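Local coordinates for protein acyl-CoA thioesterase II TesB2 (Mycobacterium marinum, PDB 3U0A) that probably hydrolyses fatty acyl-CoA thioesters to free fatty acids and coenzyme A, at residues H189-L201 with M225-Y239. Numbering follows the deposited sequence.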
loop_
_atom_site.group_PDB
_atom_site.type_symbol
_atom_site.label_atom_id
_atom_site.label_comp_id
_atom_site.label_asym_id
_atom_site.label_seq_id
_atom_site.Cartn_x
_atom_site.Cartn_y
_atom_site.Cartn_z
ATOM N N HIS A 189 -9.806 -18.175 -0.191
ATOM C CA HIS A 189 -8.811 -18.075 0.847
ATOM C C HIS A 189 -8.280 -16.674 0.912
ATOM O O HIS A 189 -8.197 -16.114 1.981
ATOM C CB HIS A 189 -7.715 -19.144 0.675
ATOM C CG HIS A 189 -8.211 -20.548 0.963
ATOM N ND1 HIS A 189 -7.918 -21.191 2.087
ATOM C CD2 HIS A 189 -9.062 -21.380 0.244
ATOM C CE1 HIS A 189 -8.540 -22.371 2.090
ATOM N NE2 HIS A 189 -9.228 -22.483 0.953
ATOM N N ILE A 190 -7.962 -16.099 -0.247
ATOM C CA ILE A 190 -7.493 -14.712 -0.339
ATOM C C ILE A 190 -8.514 -13.759 0.329
ATOM O O ILE A 190 -8.144 -12.967 1.186
ATOM C CB ILE A 190 -7.141 -14.341 -1.812
ATOM C CG1 ILE A 190 -5.900 -15.113 -2.285
ATOM C CG2 ILE A 190 -6.793 -12.877 -1.953
ATOM C CD1 ILE A 190 -5.857 -15.319 -3.792
ATOM N N CYS A 191 -9.795 -13.904 -0.025
ATOM C CA CYS A 191 -10.875 -13.132 0.582
ATOM C C CYS A 191 -10.982 -13.349 2.092
ATOM O O CYS A 191 -11.186 -12.412 2.844
ATOM C CB CYS A 191 -12.213 -13.448 -0.087
ATOM S SG CYS A 191 -12.395 -12.762 -1.759
ATOM N N ALA A 192 -10.826 -14.585 2.526
ATOM C CA ALA A 192 -10.846 -14.905 3.940
ATOM C C ALA A 192 -9.761 -14.099 4.661
ATOM O O ALA A 192 -10.043 -13.434 5.648
ATOM C CB ALA A 192 -10.670 -16.416 4.159
ATOM N N LEU A 193 -8.534 -14.140 4.135
ATOM C CA LEU A 193 -7.405 -13.441 4.742
ATOM C C LEU A 193 -7.589 -11.913 4.678
ATOM O O LEU A 193 -7.273 -11.200 5.654
ATOM C CB LEU A 193 -6.078 -13.857 4.075
ATOM C CG LEU A 193 -4.789 -13.142 4.515
ATOM C CD1 LEU A 193 -3.591 -14.025 4.281
ATOM C CD2 LEU A 193 -4.588 -11.834 3.779
ATOM N N ALA A 194 -8.081 -11.426 3.538
ATOM C CA ALA A 194 -8.261 -9.996 3.337
ATOM C C ALA A 194 -9.374 -9.487 4.271
ATOM O O ALA A 194 -9.280 -8.390 4.841
ATOM C CB ALA A 194 -8.575 -9.688 1.870
ATOM N N TYR A 195 -10.395 -10.324 4.449
ATOM C CA TYR A 195 -11.485 -10.028 5.363
ATOM C C TYR A 195 -11.018 -9.917 6.817
ATOM O O TYR A 195 -11.302 -8.917 7.519
ATOM C CB TYR A 195 -12.575 -11.114 5.248
ATOM C CG TYR A 195 -13.769 -10.896 6.149
ATOM C CD1 TYR A 195 -14.687 -9.932 5.854
ATOM C CD2 TYR A 195 -13.951 -11.637 7.317
ATOM C CE1 TYR A 195 -15.780 -9.710 6.658
ATOM C CE2 TYR A 195 -15.052 -11.426 8.131
ATOM C CZ TYR A 195 -15.960 -10.453 7.795
ATOM O OH TYR A 195 -17.058 -10.185 8.569
ATOM N N MET A 196 -10.305 -10.938 7.288
ATOM C CA MET A 196 -9.820 -10.913 8.683
ATOM C C MET A 196 -8.860 -9.771 8.956
ATOM O O MET A 196 -8.889 -9.206 10.046
ATOM C CB MET A 196 -9.199 -12.226 9.096
ATOM C CG MET A 196 -10.238 -13.306 9.333
ATOM S SD MET A 196 -11.096 -13.108 10.895
ATOM C CE MET A 196 -9.795 -13.476 12.082
ATOM N N SER A 197 -8.025 -9.415 7.964
ATOM C CA SER A 197 -7.137 -8.245 8.100
ATOM C C SER A 197 -7.969 -6.955 8.201
ATOM O O SER A 197 -7.781 -6.147 9.092
ATOM C CB SER A 197 -6.124 -8.140 6.950
ATOM O OG SER A 197 -5.471 -6.873 6.921
ATOM N N ASP A 198 -8.927 -6.798 7.317
ATOM C CA ASP A 198 -9.823 -5.666 7.451
ATOM C C ASP A 198 -10.531 -5.572 8.823
ATOM O O ASP A 198 -10.918 -4.477 9.209
ATOM C CB ASP A 198 -10.837 -5.628 6.288
ATOM C CG ASP A 198 -10.220 -5.090 4.996
ATOM O OD1 ASP A 198 -9.141 -4.459 5.074
ATOM O OD2 ASP A 198 -10.799 -5.313 3.913
ATOM N N LEU A 199 -10.692 -6.701 9.537
ATOM C CA LEU A 199 -11.309 -6.702 10.883
ATOM C C LEU A 199 -10.310 -6.473 11.978
ATOM O O LEU A 199 -10.695 -6.023 13.035
ATOM C CB LEU A 199 -12.027 -8.012 11.221
ATOM C CG LEU A 199 -13.160 -8.435 10.300
ATOM C CD1 LEU A 199 -13.982 -9.579 10.888
ATOM C CD2 LEU A 199 -14.065 -7.265 9.936
ATOM N N THR A 200 -9.035 -6.789 11.745
ATOM C CA THR A 200 -8.061 -6.893 12.859
ATOM C C THR A 200 -6.840 -6.012 12.822
ATOM O O THR A 200 -6.320 -5.733 13.861
ATOM C CB THR A 200 -7.540 -8.323 13.012
ATOM O OG1 THR A 200 -6.766 -8.670 11.856
ATOM C CG2 THR A 200 -8.700 -9.264 13.173
ATOM N N LEU A 201 -6.353 -5.595 11.669
ATOM C CA LEU A 201 -5.087 -4.833 11.649
ATOM C C LEU A 201 -5.123 -3.486 12.341
ATOM O O LEU A 201 -4.237 -3.205 13.085
ATOM C CB LEU A 201 -4.547 -4.633 10.241
ATOM C CG LEU A 201 -3.165 -4.001 10.102
ATOM C CD1 LEU A 201 -2.080 -4.800 10.806
ATOM C CD2 LEU A 201 -2.853 -3.905 8.618
ATOM N N MET A 225 -2.798 -4.438 -0.262
ATOM C CA MET A 225 -2.404 -5.839 0.028
ATOM C C MET A 225 -1.612 -6.472 -1.104
ATOM O O MET A 225 -1.763 -6.097 -2.271
ATOM C CB MET A 225 -3.623 -6.700 0.312
ATOM C CG MET A 225 -4.470 -6.213 1.473
ATOM S SD MET A 225 -5.920 -7.228 1.753
ATOM C CE MET A 225 -6.730 -6.223 3.028
ATOM N N TRP A 226 -0.751 -7.427 -0.740
ATOM C CA TRP A 226 0.076 -8.124 -1.709
ATOM C C TRP A 226 0.054 -9.562 -1.383
ATOM O O TRP A 226 0.410 -9.943 -0.287
ATOM C CB TRP A 226 1.501 -7.568 -1.696
ATOM C CG TRP A 226 1.591 -6.098 -2.112
ATOM C CD1 TRP A 226 1.817 -5.585 -3.373
ATOM C CD2 TRP A 226 1.473 -4.932 -1.265
ATOM N NE1 TRP A 226 1.835 -4.225 -3.363
ATOM C CE2 TRP A 226 1.614 -3.772 -2.136
ATOM C CE3 TRP A 226 1.265 -4.732 0.083
ATOM C CZ2 TRP A 226 1.557 -2.485 -1.650
ATOM C CZ3 TRP A 226 1.200 -3.413 0.562
ATOM C CH2 TRP A 226 1.354 -2.324 -0.292
ATOM N N PHE A 227 -0.379 -10.379 -2.328
ATOM C CA PHE A 227 -0.615 -11.803 -2.085
ATOM C C PHE A 227 0.484 -12.569 -2.744
ATOM O O PHE A 227 0.488 -12.729 -3.949
ATOM C CB PHE A 227 -1.982 -12.213 -2.627
ATOM C CG PHE A 227 -3.083 -11.345 -2.132
ATOM C CD1 PHE A 227 -3.458 -11.382 -0.804
ATOM C CD2 PHE A 227 -3.711 -10.451 -2.966
ATOM C CE1 PHE A 227 -4.462 -10.563 -0.326
ATOM C CE2 PHE A 227 -4.714 -9.631 -2.489
ATOM C CZ PHE A 227 -5.095 -9.690 -1.170
ATOM N N MET A 228 1.443 -13.013 -1.946
ATOM C CA MET A 228 2.710 -13.535 -2.482
ATOM C C MET A 228 2.759 -15.070 -2.713
ATOM O O MET A 228 3.277 -15.514 -3.714
ATOM C CB MET A 228 3.869 -13.131 -1.564
ATOM C CG MET A 228 4.315 -11.682 -1.647
ATOM S SD MET A 228 4.017 -10.651 -0.173
ATOM C CE MET A 228 4.440 -11.714 1.194
ATOM N N ARG A 229 2.265 -15.878 -1.778
ATOM C CA ARG A 229 2.383 -17.349 -1.888
ATOM C C ARG A 229 1.085 -17.972 -1.458
ATOM O O ARG A 229 0.313 -17.371 -0.717
ATOM C CB ARG A 229 3.510 -17.888 -0.999
ATOM C CG ARG A 229 4.898 -17.512 -1.473
ATOM C CD ARG A 229 5.914 -17.684 -0.356
ATOM N NE ARG A 229 7.230 -17.163 -0.729
ATOM C CZ ARG A 229 7.701 -15.938 -0.458
ATOM N NH1 ARG A 229 6.997 -15.037 0.232
ATOM N NH2 ARG A 229 8.907 -15.607 -0.895
ATOM N N GLY A 230 0.839 -19.178 -1.920
ATOM C CA GLY A 230 -0.361 -19.895 -1.523
ATOM C C GLY A 230 -0.355 -20.298 -0.061
ATOM O O GLY A 230 0.701 -20.583 0.530
ATOM N N PHE A 231 -1.545 -20.318 0.514
ATOM C CA PHE A 231 -1.738 -20.676 1.916
ATOM C C PHE A 231 -3.132 -21.292 2.067
ATOM O O PHE A 231 -3.862 -21.428 1.091
ATOM C CB PHE A 231 -1.626 -19.407 2.786
ATOM C CG PHE A 231 -2.682 -18.373 2.472
ATOM C CD1 PHE A 231 -2.480 -17.439 1.472
ATOM C CD2 PHE A 231 -3.888 -18.376 3.155
ATOM C CE1 PHE A 231 -3.452 -16.508 1.165
ATOM C CE2 PHE A 231 -4.871 -17.458 2.856
ATOM C CZ PHE A 231 -4.656 -16.518 1.857
ATOM N N ARG A 232 -3.503 -21.626 3.292
ATOM C CA ARG A 232 -4.856 -22.030 3.601
ATOM C C ARG A 232 -5.383 -21.330 4.848
ATOM O O ARG A 232 -4.765 -21.400 5.910
ATOM C CB ARG A 232 -4.880 -23.532 3.805
ATOM C CG ARG A 232 -4.812 -24.334 2.511
ATOM C CD ARG A 232 -5.341 -25.757 2.670
ATOM N NE ARG A 232 -6.777 -25.775 3.009
ATOM C CZ ARG A 232 -7.782 -25.865 2.140
ATOM N NH1 ARG A 232 -7.557 -25.952 0.835
ATOM N NH2 ARG A 232 -9.035 -25.868 2.592
ATOM N N ALA A 233 -6.528 -20.656 4.729
ATOM C CA ALA A 233 -7.131 -19.951 5.855
ATOM C C ALA A 233 -7.856 -20.825 6.867
ATOM O O ALA A 233 -8.295 -20.307 7.850
ATOM C CB ALA A 233 -8.066 -18.909 5.346
ATOM N N ASP A 234 -8.020 -22.122 6.603
ATOM C CA ASP A 234 -8.448 -23.074 7.625
ATOM C C ASP A 234 -7.259 -23.763 8.359
ATOM O O ASP A 234 -7.454 -24.733 9.114
ATOM C CB ASP A 234 -9.404 -24.134 7.045
ATOM C CG ASP A 234 -8.892 -24.758 5.749
ATOM O OD1 ASP A 234 -7.757 -24.438 5.326
ATOM O OD2 ASP A 234 -9.650 -25.537 5.138
ATOM N N GLU A 235 -6.050 -23.241 8.142
ATOM C CA GLU A 235 -4.852 -23.640 8.891
ATOM C C GLU A 235 -4.291 -22.407 9.573
ATOM O O GLU A 235 -4.610 -21.292 9.177
ATOM C CB GLU A 235 -3.809 -24.266 7.951
ATOM C CG GLU A 235 -4.123 -25.722 7.584
ATOM C CD GLU A 235 -3.077 -26.387 6.673
ATOM O OE1 GLU A 235 -2.042 -25.735 6.284
ATOM O OE2 GLU A 235 -3.287 -27.604 6.380
ATOM N N TRP A 236 -3.463 -22.589 10.593
ATOM C CA TRP A 236 -2.958 -21.443 11.328
ATOM C C TRP A 236 -2.173 -20.467 10.463
ATOM O O TRP A 236 -1.252 -20.863 9.715
ATOM C CB TRP A 236 -2.112 -21.881 12.521
ATOM C CG TRP A 236 -2.926 -22.445 13.673
ATOM C CD1 TRP A 236 -2.940 -23.746 14.137
ATOM C CD2 TRP A 236 -3.851 -21.716 14.559
ATOM N NE1 TRP A 236 -3.787 -23.869 15.193
ATOM C CE2 TRP A 236 -4.370 -22.699 15.496
ATOM C CE3 TRP A 236 -4.290 -20.394 14.649
ATOM C CZ2 TRP A 236 -5.299 -22.372 16.476
ATOM C CZ3 TRP A 236 -5.222 -20.073 15.635
ATOM C CH2 TRP A 236 -5.717 -21.055 16.535
ATOM N N LEU A 237 -2.576 -19.195 10.555
ATOM C CA LEU A 237 -1.838 -18.047 10.026
ATOM C C LEU A 237 -1.413 -17.142 11.195
ATOM O O LEU A 237 -2.217 -16.852 12.088
ATOM C CB LEU A 237 -2.718 -17.248 9.068
ATOM C CG LEU A 237 -3.291 -18.000 7.887
ATOM C CD1 LEU A 237 -4.391 -17.193 7.238
ATOM C CD2 LEU A 237 -2.191 -18.398 6.890
ATOM N N LEU A 238 -0.156 -16.712 11.195
ATOM C CA LEU A 238 0.301 -15.705 12.136
ATOM C C LEU A 238 0.345 -14.331 11.493
ATOM O O LEU A 238 0.994 -14.119 10.460
ATOM C CB LEU A 238 1.676 -16.021 12.662
ATOM C CG LEU A 238 2.419 -14.935 13.467
ATOM C CD1 LEU A 238 1.824 -14.775 14.859
ATOM C CD2 LEU A 238 3.875 -15.318 13.564
ATOM N N TYR A 239 -0.366 -13.408 12.121
ATOM C CA TYR A 239 -0.378 -12.063 11.689
ATOM C C TYR A 239 0.576 -11.260 12.532
ATOM O O TYR A 239 0.299 -10.960 13.681
ATOM C CB TYR A 239 -1.742 -11.456 11.845
ATOM C CG TYR A 239 -2.018 -10.402 10.821
ATOM C CD1 TYR A 239 -1.002 -9.848 10.019
ATOM C CD2 TYR A 239 -3.304 -9.936 10.648
ATOM C CE1 TYR A 239 -1.303 -8.874 9.054
ATOM C CE2 TYR A 239 -3.609 -8.964 9.694
ATOM C CZ TYR A 239 -2.640 -8.445 8.888
ATOM O OH TYR A 239 -3.061 -7.517 7.950
#
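In Ile190, chi1 of -68° sets CG1 beside the backbone N and turns CG2 opposite that N, over the centre of the Phe227 ring. Ile190 CG2 lies 3.6 Å from the centroid of the Phe227 ring, a CH-pi contact. In Leu193 the branch leaves CB opposite the backbone N (chi1 175°), which brings Leu193 CD1 over one face of Phe231, offset toward the rim, 3.6 Å from Phe231 CZ. From strand 217-227 the Met225 chain, extended beyond CG, brings SD to 3.6 Å from Ala194 CB, farther along the helix.

Polar bonds mark both ends. Ala233 N donates to His189 ND1 (3.0 Å), nearly straight and in the ring plane. His189 NE2 bonds to Pro183 O, so both ring nitrogens are held and the ring rotation is fixed. His189 CE1 lies over the centre of the Arg232 guanidinium, with the two planes 66° apart. Arg232 grips Asp234 side-on through NE and NH2, and its NH1 forms a salt bridge with Asp184. At the other end, Tyr239 OH donates to Ser197 OG (2.7 Å), which lies in the tyrosine ring plane.

The contact belongs to the second of two hotdog-fold regions. Helix 186-200 packs on strands 217-227 and 237-247, and the loop 228-236 between these strands packs against the first turns of the helix segment. Leu193 and Ser197 also reach neighbouring strands 250-259 and 264-275, respectively.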